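PrgX (Enterococcus faecalis, PDB 2AWI) serves as the receptor for the peptide sex pheromone cCF10 and probably acts as a DNA-binding repressor in the regulation of conjugation. Local coordinates at residues Ser24-Lys29 / Ser48-Arg53; Ser6-Ile11 / Phe59-Arg64. The protein carries 1 engineered substitution. All coordinates share one frame; numbering follows the deposited sequence.

Contact 1: residues Ser24-Lys29 / Ser48-Arg53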
# COMPACT_ATOMS: atom_id res chain seq x y z
N SER A 24 46.79 -44.33 -7.29
CA SER A 24 47.59 -44.65 -8.48
C SER A 24 48.01 -43.38 -9.20
O SER A 24 47.18 -42.54 -9.56
CB SER A 24 46.84 -45.61 -9.42
OG SER A 24 45.65 -45.01 -9.95
N GLY A 25 49.32 -43.24 -9.38
CA GLY A 25 49.87 -42.08 -10.05
C GLY A 25 50.18 -40.95 -9.10
O GLY A 25 50.78 -39.95 -9.49
N ILE A 26 49.78 -41.10 -7.84
CA ILE A 26 50.02 -40.06 -6.85
C ILE A 26 50.93 -40.50 -5.70
O ILE A 26 51.83 -39.76 -5.31
CB ILE A 26 48.68 -39.55 -6.27
CG1 ILE A 26 47.78 -39.06 -7.41
CG2 ILE A 26 48.94 -38.43 -5.27
CD1 ILE A 26 46.41 -38.57 -6.98
N MSE A 27 50.70 -41.69 -5.17
CA MSE A 27 51.52 -42.21 -4.07
C MSE A 27 51.39 -43.72 -3.98
O MSE A 27 50.44 -44.30 -4.50
CB MSE A 27 51.13 -41.57 -2.74
CG MSE A 27 49.68 -41.78 -2.31
SE MSE A 27 49.31 -41.02 -0.54
CE MSE A 27 49.52 -39.13 -0.99
N SER A 28 52.35 -44.36 -3.32
CA SER A 28 52.35 -45.81 -3.17
C SER A 28 51.15 -46.29 -2.39
O SER A 28 50.54 -45.54 -1.63
CB SER A 28 53.63 -46.27 -2.46
OG SER A 28 53.59 -45.96 -1.08
N LYS A 29 50.82 -47.56 -2.57
CA LYS A 29 49.70 -48.17 -1.87
C LYS A 29 49.94 -48.08 -0.37
O LYS A 29 49.06 -47.70 0.39
CB LYS A 29 49.57 -49.64 -2.28
CG LYS A 29 48.51 -50.41 -1.52
CD LYS A 29 48.49 -51.88 -1.93
CE LYS A 29 47.46 -52.65 -1.11
NZ LYS A 29 47.40 -54.10 -1.49
N SER A 48 44.09 -32.06 -3.02
CA SER A 48 43.40 -31.49 -4.16
C SER A 48 43.26 -32.56 -5.25
O SER A 48 42.24 -32.65 -5.93
CB SER A 48 44.17 -30.27 -4.70
OG SER A 48 43.50 -29.69 -5.80
N LYS A 49 44.28 -33.39 -5.41
CA LYS A 49 44.24 -34.47 -6.38
C LYS A 49 43.23 -35.54 -5.99
O LYS A 49 42.41 -35.97 -6.81
CB LYS A 49 45.63 -35.11 -6.54
CG LYS A 49 46.55 -34.33 -7.46
CD LYS A 49 47.93 -34.98 -7.53
CE LYS A 49 48.88 -34.14 -8.37
NZ LYS A 49 50.29 -34.62 -8.28
N PHE A 50 43.25 -35.97 -4.73
CA PHE A 50 42.29 -36.99 -4.30
C PHE A 50 40.89 -36.42 -4.44
O PHE A 50 39.95 -37.11 -4.83
CB PHE A 50 42.54 -37.39 -2.85
CG PHE A 50 43.89 -38.03 -2.61
CD1 PHE A 50 44.45 -38.89 -3.55
CD2 PHE A 50 44.57 -37.81 -1.42
CE1 PHE A 50 45.65 -39.53 -3.30
CE2 PHE A 50 45.78 -38.45 -1.17
CZ PHE A 50 46.32 -39.31 -2.11
N SER A 51 40.77 -35.13 -4.12
CA SER A 51 39.49 -34.43 -4.20
C SER A 51 38.91 -34.51 -5.60
O SER A 51 37.72 -34.77 -5.77
CB SER A 51 39.69 -32.96 -3.81
OG SER A 51 38.52 -32.21 -4.09
N GLU A 52 39.75 -34.28 -6.61
CA GLU A 52 39.29 -34.35 -7.99
C GLU A 52 38.90 -35.78 -8.35
O GLU A 52 37.97 -36.00 -9.14
CB GLU A 52 40.37 -33.85 -8.95
CG GLU A 52 39.90 -33.84 -10.40
CD GLU A 52 40.97 -33.40 -11.37
OE1 GLU A 52 40.66 -33.33 -12.58
OE2 GLU A 52 42.11 -33.12 -10.93
N ARG A 53 39.63 -36.74 -7.79
CA ARG A 53 39.36 -38.16 -8.03
C ARG A 53 37.99 -38.52 -7.47
O ARG A 53 37.19 -39.15 -8.16
CB ARG A 53 40.42 -39.03 -7.34
CG ARG A 53 41.81 -38.99 -7.95
CD ARG A 53 41.81 -39.50 -9.37
NE ARG A 53 43.05 -40.20 -9.70
CZ ARG A 53 44.25 -39.64 -9.67
NH1 ARG A 53 44.39 -38.37 -9.33
NH2 ARG A 53 45.32 -40.37 -9.98
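I26 lies against F50, K49 and R53 on helix 44-54, and its outer methyl does most of the touching. I26 CD1 comes within 3.6 Å of K49 CB and 3.9 Å of F50 CE1, while I26 CG2, the shorter branch, faces the same ring atom at 4.0 Å. CG1 stands anti to the carbonyl carbon (chi1 -56°) and chi2 is extended, which carries I26 CD1 to the helix. K49 runs past I26 in the reverse sense, laying its CD alongside, and carries NZ on to a salt bridge with E45. R53 bends at chi2 and again, less sharply, at chi3, bringing its guanidinium toward I26 from the opposite direction, with R53 NH1 3.1 Å from I26 CD1. R53 NH2 stands 2.9 Å from S24 O, which lies at the edge of the guanidinium near its plane.

Selenomethionine M27 reaches F50 from another direction, setting M27 CE 3.4 Å from F50 CZ. M27 SE sits 5.2 Å from the centroid of the F50 ring and 84° off the normal, so this is an edge-on Met-aromatic contact. Y32 meets F50 in an edge-to-face ring pair. Segment 24-29 links helix 19-23 to helix 29-36, with S28 as N-cap of the latter, consistent with the turn of the helix-turn-helix unit of an XRE-type domain, here packed against a following helix.

Contact 2: residues Ser6-Ile11 / Phe59-Arg64; sequences SVLKQI and FEILNR
V7 on helix 4-14 meets I61 and R64 on helix 58-67, joining the first and fifth helices of the chain within the N-terminal helix-turn-helix domain. The short helical segments cross at 118°, with their axes 10.0 Å apart at closest approach, so side chains bridge most of the gap, though V7 also reaches the backbone of R64. V7 CG1, anti to the backbone N (chi1 167°), touches both I61 CG2, at 4.0 Å, and R64 CB, while V7 CG2 lies 3.8 Å from the backbone R64 O.

L8 contributes less across this pair; its CD2 approaches I61 CD1, and the L8 side chain also packs on L47, F50 and L54 of helix 44-54. Q10 meets R64 through a water, which accepts from Q10 NE2 and from R64 NH1, each at 3.0 Å. One turn beyond V7, I11 sends I11 CD1 to within 3.9 Å of I61 CG1, the two side chains meeting at a slant, and V56 touches both isoleucines. I61 is therefore approached by V7, L8 and I11 through different atoms.

The guanidinium of R64 is also held from within its own helix, by a salt bridge to E60. R64 uses NE and NH2 side-on, both on the single atom E60 OE2, which lies close to the guanidinium plane and receives R64 NH2 at 2.8 Å. The other carboxylate oxygen, E60 OE1, accepts a hydrogen bond from the backbone N of G150 of the second subunit.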
# COMPACT_ATOMS: atom_id res chain seq x y z
N SER A 6 40.54 -39.94 7.31
CA SER A 6 39.32 -40.69 7.63
C SER A 6 38.15 -40.19 6.79
O SER A 6 37.26 -40.96 6.43
CB SER A 6 38.99 -40.57 9.12
OG SER A 6 38.38 -39.33 9.39
N VAL A 7 38.15 -38.90 6.47
CA VAL A 7 37.09 -38.35 5.64
C VAL A 7 37.23 -38.89 4.21
O VAL A 7 36.24 -39.23 3.57
CB VAL A 7 37.12 -36.80 5.63
CG1 VAL A 7 36.22 -36.26 4.53
CG2 VAL A 7 36.65 -36.26 6.99
N LEU A 8 38.47 -38.98 3.73
CA LEU A 8 38.73 -39.51 2.39
C LEU A 8 38.23 -40.96 2.31
O LEU A 8 37.67 -41.38 1.30
CB LEU A 8 40.22 -39.47 2.06
CG LEU A 8 40.84 -38.10 1.78
CD1 LEU A 8 42.32 -38.27 1.48
CD2 LEU A 8 40.14 -37.43 0.61
N LYS A 9 38.43 -41.72 3.39
CA LYS A 9 37.98 -43.11 3.44
C LYS A 9 36.46 -43.18 3.38
O LYS A 9 35.89 -43.93 2.59
CB LYS A 9 38.49 -43.78 4.71
CG LYS A 9 38.13 -45.24 4.85
CD LYS A 9 38.80 -45.84 6.08
CE LYS A 9 38.56 -47.34 6.18
NZ LYS A 9 39.26 -47.94 7.34
N GLN A 10 35.80 -42.39 4.23
CA GLN A 10 34.35 -42.34 4.27
C GLN A 10 33.79 -42.05 2.87
O GLN A 10 32.93 -42.78 2.38
CB GLN A 10 33.87 -41.23 5.22
CG GLN A 10 32.39 -40.90 5.08
CD GLN A 10 32.05 -39.44 5.38
OE1 GLN A 10 30.94 -38.98 5.10
NE2 GLN A 10 33.00 -38.71 5.95
N ILE A 11 34.29 -40.99 2.25
CA ILE A 11 33.83 -40.58 0.93
C ILE A 11 34.18 -41.61 -0.13
O ILE A 11 33.33 -42.00 -0.93
CB ILE A 11 34.44 -39.20 0.53
CG1 ILE A 11 34.17 -38.17 1.63
CG2 ILE A 11 33.83 -38.70 -0.78
CD1 ILE A 11 34.78 -36.79 1.39
N PHE A 59 36.98 -27.81 -0.77
CA PHE A 59 36.63 -27.10 0.46
C PHE A 59 35.68 -27.91 1.34
O PHE A 59 35.79 -27.90 2.56
CB PHE A 59 36.00 -25.73 0.15
CG PHE A 59 36.99 -24.69 -0.32
CD1 PHE A 59 36.54 -23.43 -0.72
CD2 PHE A 59 38.35 -24.94 -0.38
CE1 PHE A 59 37.43 -22.46 -1.17
CE2 PHE A 59 39.25 -23.97 -0.83
CZ PHE A 59 38.79 -22.73 -1.23
N GLU A 60 34.73 -28.59 0.71
CA GLU A 60 33.77 -29.38 1.47
C GLU A 60 34.49 -30.45 2.27
O GLU A 60 34.14 -30.72 3.41
CB GLU A 60 32.75 -30.06 0.54
CG GLU A 60 31.58 -30.64 1.31
CD GLU A 60 30.64 -31.47 0.46
OE1 GLU A 60 30.32 -31.03 -0.66
OE2 GLU A 60 30.20 -32.55 0.91
N ILE A 61 35.51 -31.05 1.66
CA ILE A 61 36.27 -32.09 2.32
C ILE A 61 36.99 -31.49 3.52
O ILE A 61 36.92 -32.03 4.62
CB ILE A 61 37.29 -32.76 1.36
CG1 ILE A 61 36.54 -33.54 0.27
CG2 ILE A 61 38.20 -33.70 2.14
CD1 ILE A 61 37.44 -34.24 -0.76
N LEU A 62 37.69 -30.37 3.30
CA LEU A 62 38.39 -29.69 4.39
C LEU A 62 37.42 -29.43 5.54
O LEU A 62 37.69 -29.77 6.69
CB LEU A 62 38.99 -28.37 3.91
CG LEU A 62 40.33 -28.50 3.18
CD1 LEU A 62 40.83 -27.15 2.69
CD2 LEU A 62 41.34 -29.12 4.13
N ASN A 63 36.27 -28.85 5.22
CA ASN A 63 35.28 -28.57 6.25
C ASN A 63 34.86 -29.85 6.95
O ASN A 63 34.83 -29.90 8.18
CB ASN A 63 34.06 -27.87 5.64
CG ASN A 63 34.26 -26.38 5.47
OD1 ASN A 63 34.18 -25.62 6.43
ND2 ASN A 63 34.54 -25.95 4.25
N ARG A 64 34.52 -30.88 6.19
CA ARG A 64 34.10 -32.15 6.78
C ARG A 64 35.17 -32.70 7.71
O ARG A 64 34.87 -33.38 8.69
CB ARG A 64 33.78 -33.17 5.69
CG ARG A 64 32.41 -32.99 5.06
CD ARG A 64 32.28 -33.76 3.76
NE ARG A 64 30.99 -33.53 3.12
CZ ARG A 64 29.84 -34.01 3.58
NH1 ARG A 64 29.81 -34.75 4.67
NH2 ARG A 64 28.71 -33.72 2.95
O HOH W 1 31.47 -36.23 6.73

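In the fold
Contacts 1 and 2 both belong to the helix-turn-helix region: the two segments of contact 1 fall in the sequence between those of contact 2, and about 14 Å separates the two centres. Helices 44-54 and 58-67, consecutive in the chain, bring them together: F50 CD2 packs on L8 CD1 at 3.7 Å, and S51 CB on I61 CD1 at 4.0 Å. F50 thus joins the more exposed contact 1 to the buried contact 2. Both also border the second subunit. From segment 48-53, E52 hydrogen-bonds to T75 of that subunit; from segment 59-64, F59 meets its counterpart F59 there edge to face, consistent with a dimer interface beside the probable DNA-binding domain.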